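Local structure of Lin0012 protein (Listeria innocua, 3K17) at residues 41-46 with 99-104; 49-54 with 73-78; 252-257 with 274-279. The protein probably phosphorylates phosphomevalonate at the expense of ATP, as a GHMP-family kinase of the mevalonate route to isopentenyl diphosphate. All blocks are in the same frame, centred on the assembly; numbering follows the deposited sequence.

Contact 1. Residues 41-46 with 99-104; sequences LTLEDS and VKMVIE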
loop_
_atom_site.group_PDB
_atom_site.type_symbol
_atom_site.label_atom_id
_atom_site.label_comp_id
_atom_site.label_asym_id
_atom_site.label_seq_id
_atom_site.Cartn_x
_atom_site.Cartn_y
_atom_site.Cartn_z
ATOM N N LEU A 41 27.979 -6.238 -26.483
ATOM C CA LEU A 41 28.243 -5.937 -25.081
ATOM C C LEU A 41 29.749 -5.711 -24.909
ATOM O O LEU A 41 30.553 -6.609 -25.170
ATOM C CB LEU A 41 27.762 -7.095 -24.188
ATOM C CG LEU A 41 27.711 -6.790 -22.687
ATOM C CD1 LEU A 41 26.831 -7.798 -21.979
ATOM C CD2 LEU A 41 29.126 -6.791 -22.100
ATOM N N THR A 42 30.123 -4.503 -24.491
ATOM C CA THR A 42 31.528 -4.165 -24.276
ATOM C C THR A 42 31.793 -4.136 -22.770
ATOM O O THR A 42 31.123 -3.414 -22.022
ATOM C CB THR A 42 31.861 -2.801 -24.921
ATOM O OG1 THR A 42 31.541 -2.853 -26.318
ATOM C CG2 THR A 42 33.345 -2.473 -24.767
ATOM N N LEU A 43 32.754 -4.941 -22.327
ATOM C CA LEU A 43 33.089 -5.041 -20.909
ATOM C C LEU A 43 34.514 -4.611 -20.609
ATOM O O LEU A 43 35.434 -4.890 -21.376
ATOM C CB LEU A 43 32.880 -6.481 -20.421
ATOM C CG LEU A 43 33.317 -6.857 -18.998
ATOM C CD1 LEU A 43 32.582 -8.107 -18.568
ATOM C CD2 LEU A 43 34.837 -7.083 -18.932
ATOM N N GLU A 44 34.694 -3.944 -19.478
ATOM C CA GLU A 44 36.013 -3.481 -19.078
ATOM C C GLU A 44 36.056 -3.369 -17.562
ATOM O O GLU A 44 35.015 -3.298 -16.911
ATOM C CB GLU A 44 36.296 -2.115 -19.706
ATOM C CG GLU A 44 35.454 -0.996 -19.128
ATOM C CD GLU A 44 35.493 0.268 -19.964
ATOM O OE1 GLU A 44 34.981 0.245 -21.103
ATOM O OE2 GLU A 44 36.034 1.288 -19.481
ATOM N N ASP A 45 37.261 -3.361 -17.000
ATOM C CA ASP A 45 37.408 -3.228 -15.558
ATOM C C ASP A 45 37.071 -1.791 -15.214
ATOM O O ASP A 45 37.275 -0.893 -16.023
ATOM C CB ASP A 45 38.844 -3.519 -15.118
ATOM C CG ASP A 45 39.279 -4.936 -15.437
ATOM O OD1 ASP A 45 38.566 -5.887 -15.042
ATOM O OD2 ASP A 45 40.342 -5.098 -16.076
ATOM N N SER A 46 36.552 -1.581 -14.012
ATOM C CA SER A 46 36.193 -0.251 -13.546
ATOM C C SER A 46 36.342 -0.230 -12.031
ATOM O O SER A 46 36.671 -1.247 -11.427
ATOM C CB SER A 46 34.748 0.079 -13.939
ATOM O OG SER A 46 33.850 -0.903 -13.448
ATOM N N VAL A 99 33.230 -4.272 -12.865
ATOM C CA VAL A 99 33.296 -4.138 -14.317
ATOM C C VAL A 99 32.215 -3.217 -14.873
ATOM O O VAL A 99 31.132 -3.079 -14.295
ATOM C CB VAL A 99 33.150 -5.504 -15.041
ATOM C CG1 VAL A 99 34.261 -6.449 -14.610
ATOM C CG2 VAL A 99 31.784 -6.101 -14.758
ATOM N N LYS A 100 32.527 -2.588 -16.002
ATOM C CA LYS A 100 31.592 -1.710 -16.685
ATOM C C LYS A 100 31.156 -2.452 -17.939
ATOM O O LYS A 100 31.994 -2.944 -18.691
ATOM C CB LYS A 100 32.267 -0.395 -17.070
ATOM C CG LYS A 100 31.474 0.457 -18.056
ATOM C CD LYS A 100 32.213 1.757 -18.373
ATOM C CE LYS A 100 31.509 2.534 -19.475
ATOM N NZ LYS A 100 32.160 3.837 -19.780
HETATM N N MSE A 101 29.848 -2.552 -18.145
HETATM C CA MSE A 101 29.306 -3.245 -19.310
HETATM C C MSE A 101 28.335 -2.342 -20.052
HETATM O O MSE A 101 27.415 -1.775 -19.451
HETATM C CB MSE A 101 28.586 -4.529 -18.886
HETATM C CG MSE A 101 29.509 -5.626 -18.343
HETATM SE SE MSE A 101 28.524 -7.236 -17.869
HETATM C CE MSE A 101 28.016 -6.742 -16.065
ATOM N N VAL A 102 28.548 -2.217 -21.357
ATOM C CA VAL A 102 27.713 -1.381 -22.207
ATOM C C VAL A 102 27.094 -2.204 -23.323
ATOM O O VAL A 102 27.805 -2.793 -24.140
ATOM C CB VAL A 102 28.534 -0.242 -22.847
ATOM C CG1 VAL A 102 27.661 0.551 -23.815
ATOM C CG2 VAL A 102 29.096 0.670 -21.757
ATOM N N ILE A 103 25.766 -2.243 -23.357
ATOM C CA ILE A 103 25.062 -2.993 -24.383
ATOM C C ILE A 103 24.477 -2.085 -25.456
ATOM O O ILE A 103 23.790 -1.104 -25.149
ATOM C CB ILE A 103 23.925 -3.834 -23.768
ATOM C CG1 ILE A 103 24.512 -4.855 -22.787
ATOM C CG2 ILE A 103 23.119 -4.523 -24.879
ATOM C CD1 ILE A 103 23.482 -5.766 -22.134
ATOM N N GLU A 104 24.763 -2.413 -26.712
ATOM C CA GLU A 104 24.249 -1.669 -27.858
ATOM C C GLU A 104 23.459 -2.676 -28.680
ATOM O O GLU A 104 23.672 -3.880 -28.544
ATOM C CB GLU A 104 25.392 -1.116 -28.713
ATOM C CG GLU A 104 26.314 -0.130 -28.015
ATOM C CD GLU A 104 27.589 0.122 -28.820
ATOM O OE1 GLU A 104 28.420 -0.813 -28.957
ATOM O OE2 GLU A 104 27.753 1.252 -29.327
HETATM O O HOH W 1 29.019 -2.209 -26.582
HETATM O O HOH W 2 34.886 3.612 -20.108
#

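Contact 2. Residues 49-54 with 73-78; sequences NELWIP and EHWTFT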
loop_
_atom_site.group_PDB
_atom_site.type_symbol
_atom_site.label_atom_id
_atom_site.label_comp_id
_atom_site.label_asym_id
_atom_site.label_seq_id
_atom_site.Cartn_x
_atom_site.Cartn_y
_atom_site.Cartn_z
ATOM N N ASN A 49 30.837 -1.371 -10.290
ATOM C CA ASN A 49 30.022 -2.014 -11.312
ATOM C C ASN A 49 29.196 -1.003 -12.069
ATOM O O ASN A 49 28.690 -0.049 -11.493
ATOM C CB ASN A 49 29.081 -3.044 -10.700
ATOM C CG ASN A 49 29.791 -4.305 -10.310
ATOM O OD1 ASN A 49 30.736 -4.720 -10.981
ATOM N ND2 ASN A 49 29.334 -4.941 -9.236
ATOM N N GLU A 50 29.031 -1.242 -13.362
ATOM C CA GLU A 50 28.265 -0.338 -14.192
ATOM C C GLU A 50 27.611 -1.094 -15.340
ATOM O O GLU A 50 28.283 -1.836 -16.061
ATOM C CB GLU A 50 29.197 0.720 -14.758
ATOM C CG GLU A 50 28.689 2.121 -14.669
ATOM C CD GLU A 50 29.715 3.108 -15.156
ATOM O OE1 GLU A 50 30.043 3.067 -16.360
ATOM O OE2 GLU A 50 30.199 3.915 -14.334
ATOM N N LEU A 51 26.303 -0.925 -15.494
ATOM C CA LEU A 51 25.591 -1.564 -16.593
ATOM C C LEU A 51 24.814 -0.497 -17.344
ATOM O O LEU A 51 24.084 0.292 -16.738
ATOM C CB LEU A 51 24.610 -2.633 -16.089
ATOM C CG LEU A 51 23.688 -3.203 -17.175
ATOM C CD1 LEU A 51 24.518 -3.896 -18.269
ATOM C CD2 LEU A 51 22.697 -4.180 -16.551
ATOM N N TRP A 52 24.985 -0.480 -18.660
ATOM C CA TRP A 52 24.287 0.456 -19.529
ATOM C C TRP A 52 23.537 -0.378 -20.560
ATOM O O TRP A 52 24.115 -1.303 -21.140
ATOM C CB TRP A 52 25.267 1.348 -20.303
ATOM C CG TRP A 52 26.204 2.167 -19.486
ATOM C CD1 TRP A 52 27.199 1.713 -18.667
ATOM C CD2 TRP A 52 26.288 3.597 -19.467
ATOM N NE1 TRP A 52 27.903 2.774 -18.145
ATOM C CE2 TRP A 52 27.365 3.942 -18.620
ATOM C CE3 TRP A 52 25.559 4.621 -20.086
ATOM C CZ2 TRP A 52 27.732 5.272 -18.374
ATOM C CZ3 TRP A 52 25.925 5.945 -19.843
ATOM C CH2 TRP A 52 27.003 6.255 -18.994
ATOM N N ILE A 53 22.262 -0.074 -20.775
ATOM C CA ILE A 53 21.495 -0.785 -21.795
ATOM C C ILE A 53 20.814 0.257 -22.666
ATOM O O ILE A 53 20.625 1.404 -22.244
ATOM C CB ILE A 53 20.460 -1.763 -21.198
ATOM C CG1 ILE A 53 19.425 -1.022 -20.339
ATOM C CG2 ILE A 53 21.180 -2.813 -20.379
ATOM C CD1 ILE A 53 18.259 -1.904 -19.946
ATOM N N PRO A 54 20.441 -0.119 -23.897
ATOM C CA PRO A 54 19.791 0.816 -24.818
ATOM C C PRO A 54 18.588 1.572 -24.286
ATOM O O PRO A 54 18.438 2.761 -24.550
ATOM C CB PRO A 54 19.424 -0.066 -26.013
ATOM C CG PRO A 54 20.475 -1.154 -25.969
ATOM C CD PRO A 54 20.534 -1.462 -24.498
ATOM N N GLU A 73 11.804 -1.420 -14.972
ATOM C CA GLU A 73 11.285 -2.663 -15.528
ATOM C C GLU A 73 12.125 -3.227 -16.674
ATOM O O GLU A 73 12.202 -4.441 -16.859
ATOM C CB GLU A 73 9.855 -2.440 -16.027
ATOM C CG GLU A 73 9.315 -3.542 -16.926
ATOM C CD GLU A 73 8.031 -3.133 -17.632
ATOM O OE1 GLU A 73 7.063 -2.768 -16.935
ATOM O OE2 GLU A 73 7.992 -3.176 -18.882
ATOM N N HIS A 74 12.760 -2.353 -17.444
ATOM C CA HIS A 74 13.548 -2.811 -18.574
ATOM C C HIS A 74 14.927 -3.360 -18.250
ATOM O O HIS A 74 15.648 -3.793 -19.149
ATOM C CB HIS A 74 13.647 -1.698 -19.611
ATOM C CG HIS A 74 12.316 -1.287 -20.152
ATOM N ND1 HIS A 74 11.437 -0.497 -19.442
ATOM C CD2 HIS A 74 11.675 -1.629 -21.294
ATOM C CE1 HIS A 74 10.312 -0.371 -20.124
ATOM N NE2 HIS A 74 10.431 -1.049 -21.251
ATOM N N TRP A 75 15.280 -3.355 -16.968
ATOM C CA TRP A 75 16.573 -3.874 -16.516
ATOM C C TRP A 75 16.469 -5.373 -16.203
ATOM O O TRP A 75 17.471 -6.076 -16.139
ATOM C CB TRP A 75 17.018 -3.185 -15.215
ATOM C CG TRP A 75 17.416 -1.743 -15.339
ATOM C CD1 TRP A 75 16.736 -0.657 -14.857
ATOM C CD2 TRP A 75 18.598 -1.232 -15.966
ATOM N NE1 TRP A 75 17.426 0.500 -15.145
ATOM C CE2 TRP A 75 18.571 0.175 -15.826
ATOM C CE3 TRP A 75 19.679 -1.826 -16.632
ATOM C CZ2 TRP A 75 19.586 0.999 -16.330
ATOM C CZ3 TRP A 75 20.691 -1.008 -17.131
ATOM C CH2 TRP A 75 20.636 0.390 -16.977
ATOM N N THR A 76 15.247 -5.844 -15.995
ATOM C CA THR A 76 15.016 -7.219 -15.588
ATOM C C THR A 76 15.785 -8.333 -16.283
ATOM O O THR A 76 16.460 -9.105 -15.608
ATOM C CB THR A 76 13.506 -7.544 -15.602
ATOM O OG1 THR A 76 12.799 -6.503 -14.921
ATOM C CG2 THR A 76 13.239 -8.837 -14.856
ATOM N N PHE A 77 15.715 -8.433 -17.608
ATOM C CA PHE A 77 16.429 -9.526 -18.262
ATOM C C PHE A 77 17.929 -9.521 -17.997
ATOM O O PHE A 77 18.482 -10.549 -17.633
ATOM C CB PHE A 77 16.172 -9.539 -19.776
ATOM C CG PHE A 77 14.855 -10.161 -20.157
ATOM C CD1 PHE A 77 14.662 -11.539 -20.037
ATOM C CD2 PHE A 77 13.807 -9.374 -20.623
ATOM C CE1 PHE A 77 13.435 -12.131 -20.376
ATOM C CE2 PHE A 77 12.573 -9.956 -20.965
ATOM C CZ PHE A 77 12.393 -11.341 -20.838
ATOM N N THR A 78 18.582 -8.375 -18.171
ATOM C CA THR A 78 20.022 -8.305 -17.959
ATOM C C THR A 78 20.419 -8.385 -16.492
ATOM O O THR A 78 21.469 -8.954 -16.160
ATOM C CB THR A 78 20.633 -7.031 -18.607
ATOM O OG1 THR A 78 19.951 -5.866 -18.131
ATOM C CG2 THR A 78 20.497 -7.098 -20.118
#

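Contact 3. Residues 252-257 with 274-279; sequences NEIMKQ and IKENRR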
loop_
_atom_site.group_PDB
_atom_site.type_symbol
_atom_site.label_atom_id
_atom_site.label_comp_id
_atom_site.label_asym_id
_atom_site.label_seq_id
_atom_site.Cartn_x
_atom_site.Cartn_y
_atom_site.Cartn_z
ATOM N N ASN A 252 4.993 -32.284 -35.200
ATOM C CA ASN A 252 6.074 -33.248 -35.027
ATOM C C ASN A 252 6.394 -34.035 -36.290
ATOM O O ASN A 252 7.552 -34.391 -36.526
ATOM C CB ASN A 252 5.745 -34.194 -33.877
ATOM C CG ASN A 252 5.619 -33.466 -32.556
ATOM O OD1 ASN A 252 6.493 -32.683 -32.181
ATOM N ND2 ASN A 252 4.532 -33.718 -31.842
ATOM N N GLU A 253 5.372 -34.303 -37.101
ATOM C CA GLU A 253 5.570 -35.028 -38.354
ATOM C C GLU A 253 6.404 -34.135 -39.275
ATOM O O GLU A 253 7.399 -34.567 -39.853
ATOM C CB GLU A 253 4.220 -35.337 -39.028
ATOM C CG GLU A 253 3.216 -36.085 -38.156
ATOM C CD GLU A 253 1.934 -36.466 -38.905
ATOM O OE1 GLU A 253 1.263 -35.570 -39.465
ATOM O OE2 GLU A 253 1.592 -37.669 -38.927
ATOM N N ILE A 254 5.993 -32.874 -39.384
ATOM C CA ILE A 254 6.676 -31.904 -40.234
ATOM C C ILE A 254 8.126 -31.651 -39.814
ATOM O O ILE A 254 9.017 -31.556 -40.665
ATOM C CB ILE A 254 5.898 -30.562 -40.251
ATOM C CG1 ILE A 254 4.486 -30.799 -40.805
ATOM C CG2 ILE A 254 6.640 -29.528 -41.104
ATOM C CD1 ILE A 254 3.582 -29.579 -40.772
HETATM N N MSE A 255 8.363 -31.535 -38.508
HETATM C CA MSE A 255 9.715 -31.290 -38.001
HETATM C C MSE A 255 10.655 -32.418 -38.403
HETATM O O MSE A 255 11.798 -32.182 -38.801
HETATM C CB MSE A 255 9.702 -31.157 -36.477
HETATM C CG MSE A 255 9.082 -29.870 -35.975
HETATM SE SE MSE A 255 9.874 -28.310 -36.813
HETATM C CE MSE A 255 8.372 -27.827 -37.920
ATOM N N LYS A 256 10.168 -33.647 -38.286
ATOM C CA LYS A 256 10.956 -34.814 -38.654
ATOM C C LYS A 256 11.373 -34.679 -40.119
ATOM O O LYS A 256 12.533 -34.902 -40.466
ATOM C CB LYS A 256 10.125 -36.084 -38.448
ATOM C CG LYS A 256 10.899 -37.383 -38.615
ATOM C CD LYS A 256 10.068 -38.578 -38.161
ATOM C CE LYS A 256 9.715 -38.479 -36.674
ATOM N NZ LYS A 256 10.927 -38.424 -35.800
ATOM N N GLN A 257 10.418 -34.293 -40.964
ATOM C CA GLN A 257 10.663 -34.108 -42.393
ATOM C C GLN A 257 11.690 -33.019 -42.676
ATOM O O GLN A 257 12.671 -33.232 -43.397
ATOM C CB GLN A 257 9.361 -33.740 -43.104
ATOM C CG GLN A 257 8.385 -34.887 -43.302
ATOM C CD GLN A 257 7.021 -34.400 -43.764
ATOM O OE1 GLN A 257 6.919 -33.547 -44.649
ATOM N NE2 GLN A 257 5.965 -34.943 -43.169
ATOM N N ILE A 274 7.891 -26.362 -45.280
ATOM C CA ILE A 274 7.585 -24.995 -44.878
ATOM C C ILE A 274 6.117 -24.681 -45.189
ATOM O O ILE A 274 5.406 -24.098 -44.363
ATOM C CB ILE A 274 8.510 -23.995 -45.602
ATOM C CG1 ILE A 274 9.954 -24.183 -45.120
ATOM C CG2 ILE A 274 8.051 -22.571 -45.350
ATOM C CD1 ILE A 274 10.155 -23.930 -43.630
ATOM N N LYS A 275 5.657 -25.089 -46.371
ATOM C CA LYS A 275 4.273 -24.842 -46.759
ATOM C C LYS A 275 3.338 -25.502 -45.760
ATOM O O LYS A 275 2.346 -24.905 -45.334
ATOM C CB LYS A 275 3.984 -25.399 -48.156
ATOM C CG LYS A 275 4.836 -24.829 -49.272
ATOM C CD LYS A 275 4.316 -25.325 -50.624
ATOM C CE LYS A 275 5.376 -25.243 -51.706
ATOM N NZ LYS A 275 5.882 -23.862 -51.868
ATOM N N GLU A 276 3.658 -26.736 -45.380
ATOM C CA GLU A 276 2.834 -27.462 -44.421
ATOM C C GLU A 276 2.876 -26.802 -43.045
ATOM O O GLU A 276 1.843 -26.674 -42.382
ATOM C CB GLU A 276 3.295 -28.918 -44.301
ATOM C CG GLU A 276 3.189 -29.722 -45.589
ATOM C CD GLU A 276 3.446 -31.198 -45.358
ATOM O OE1 GLU A 276 2.665 -31.817 -44.610
ATOM O OE2 GLU A 276 4.425 -31.740 -45.914
ATOM N N ASN A 277 4.066 -26.390 -42.611
ATOM C CA ASN A 277 4.182 -25.740 -41.307
ATOM C C ASN A 277 3.315 -24.488 -41.341
ATOM O O ASN A 277 2.562 -24.216 -40.411
ATOM C CB ASN A 277 5.633 -25.349 -41.005
ATOM C CG ASN A 277 5.887 -25.146 -39.516
ATOM O OD1 ASN A 277 4.957 -24.928 -38.738
ATOM N ND2 ASN A 277 7.152 -25.207 -39.115
ATOM N N ARG A 278 3.425 -23.730 -42.426
ATOM C CA ARG A 278 2.636 -22.514 -42.576
ATOM C C ARG A 278 1.158 -22.831 -42.414
ATOM O O ARG A 278 0.432 -22.112 -41.736
ATOM C CB ARG A 278 2.852 -21.886 -43.957
ATOM C CG ARG A 278 1.952 -20.674 -44.206
ATOM C CD ARG A 278 1.999 -20.176 -45.640
ATOM N NE ARG A 278 1.119 -19.022 -45.806
ATOM C CZ ARG A 278 0.754 -18.503 -46.976
ATOM N NH1 ARG A 278 1.190 -19.028 -48.112
ATOM N NH2 ARG A 278 -0.062 -17.457 -47.009
ATOM N N ARG A 279 0.726 -23.919 -43.041
ATOM C CA ARG A 279 -0.669 -24.330 -42.999
ATOM C C ARG A 279 -1.193 -24.634 -41.604
ATOM O O ARG A 279 -2.242 -24.119 -41.212
ATOM C CB ARG A 279 -0.888 -25.548 -43.905
ATOM C CG ARG A 279 -0.511 -25.320 -45.373
ATOM C CD ARG A 279 -1.209 -24.096 -45.948
ATOM N NE ARG A 279 -1.047 -23.971 -47.398
ATOM C CZ ARG A 279 0.098 -23.702 -48.021
ATOM N NH1 ARG A 279 1.218 -23.523 -47.332
ATOM N NH2 ARG A 279 0.119 -23.599 -49.344
#

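Contact 1. Residues 41-46 with 99-104
The carboxylate of Glu44 presents one face to Lys100, whose methylene CD lies almost squarely above the carboxylate carbon, 3.9 Å from Glu44 CD. A water donates to Glu44 OE2 from above the carboxylate plane, on the lysine side, and the same water accepts from Lys100 NZ. These residues belong to an antiparallel strand pair in the mixed sheet of the GHMP kinase N-terminal domain. Thr42 with Val102 and Glu44 with Lys100 are the hydrogen-bonded pairs. Lys100 N to Glu44 O is the shortest of the four bonds at 2.7 Å and nearly straight (168°), whereas Glu44 N to Lys100 O is more bent (148°).

The sheet has two unlike faces. Leu41, Leu43, Met101 (selenomethionine) and Ile103 turn inward beneath helices 119-135 and 76-91, where apolar chains belong. Leu41 CG rests on Ile103 CG1 at 3.7 Å: with CG trans to the backbone N (chi1 -168°) the branch point is sent toward Ile103, and chi2 then turns CD2 to Met101 CG. Leu43 runs alongside Met101, pointing the same way, before the selenium end of Met101 leads off toward Ile82 and Trp62.

Thr42, Glu44, Lys100 and Val102 share the other, partly exposed face, which suits beta-branched residues and long charged chains. The Glu44 and Lys100 chains run outward together, with 4.6 Å between Glu44 OE2 and Lys100 NZ. Asp45, at the strand end, instead forms a salt bridge with Lys134 of helix 119-135. A second water lies 2.6 Å from Thr42 OG1 and within bonding reach of Val102 O and Glu104 OE1.

Contact 2. Residues 49-54 with 73-78
Ile53 meets Trp75 because its CG1 branch stands between its own backbone N and carbonyl carbon (chi1 61°), while the Trp75 side chain leaves beside its backbone N (chi1 -70°) and brings the benzene end of the indole to the isoleucine. Ile53 CG1 then sits over one face of the six-membered ring in a CH-pi contact, 3.9 Å from the centroid and 30° off the normal. CD1 lies over the same face, 3.6 Å above the plane and off centre toward Trp75 CE3, and also packs against His74 O at 3.3 Å. A beta-branched chain suits this place, since its second branch, CG2, reaches Trp75 CZ3 as well, at 3.7 Å.

Leu51 and the indole run antiparallel alongside one another, Leu51 CG lying 3.7 Å from Trp75 CZ3, and the leucine CD2 continues to the hydroxyl of the compact Thr78, 3.6 Å from its OG1.

Tyr56 stacks on Trp75, and Val60 and Pro70 also pack on it, so the indole fills the space between strand 50-52, the following loop and the start of helix 76-91. Thr78 continues the packing to Ile103 of strand 99-105 and to Ala123 and Val127 of helix 119-135.

Contact 3. Residues 252-257 with 274-279
Two antiparallel helices pack side by side here, helix 241-264 against helix 267-288, successive in the chain and joined by a very short turn. The pair lies against the end of strand 7-18 of the large sheet, at Ala18. The segments' axes come within 9.8 Å and run at 159° to each other, and the contact is mostly buried.

Ile254 is the central side chain. With CG1 beside its backbone N and the chain then extended (chi2 175°), CD1 is carried straight across to the other helix, where it lies 3.6 Å from Glu276 CB and 3.7 Å from Asn277 N. It thus rests on the backbone between those two residues rather than on a side-chain tip, and Ile280, a turn further along helix 267-288, touches it too. A branched aliphatic residue fits such a place, having no polar atom to satisfy.

Met255, a selenomethionine, starts out away from the partner helix, but its chain bends at chi2 (-53°) and again at chi3, which swings the terminal CE back to 4.0 Å from Asn277 CG. A flexible unbranched chain can make this turn. Both residues also pack on Ala18.

Toward the more open side, the Gln257 side chain crosses that of Glu276 at about a right angle. Glu276 has a firmer partner in Arg250, one turn before Ile254, which pairs with it through a salt bridge and also holds Glu253; that shared arginine probably eases the presence of two carboxylates at 6.5 Å (Glu253 OE1 to Glu276 OE1).

On the far side of helix 267-288, Arg278 forms salt bridges with Glu293, Asp302 and Glu305. Ile274 packs on strand 310-313. The motif is an antiparallel helical hairpin, its second helix lying in the GHMP kinase C-terminal family region.

Contacts 1 and 2 are neighbours, their centres about 11 Å apart, and both belong to the large mixed sheet: strand 99-105 pairs with 37-45 on one side and runs parallel to 50-52 on the other. Along the chain, 49-54 and 73-78 fall between the two halves of contact 1, and helix 76-91 leads back into strand 99-105. Contact 3 comes later and lies across the molecule, about 42 Å from contact 1 and about 38 Å from contact 2 between centres, with no atoms in touch. Sheet pairing, with the helix start and the residues before it packed on strand 50-52, therefore builds one end of the protein, and a helical hairpin the other.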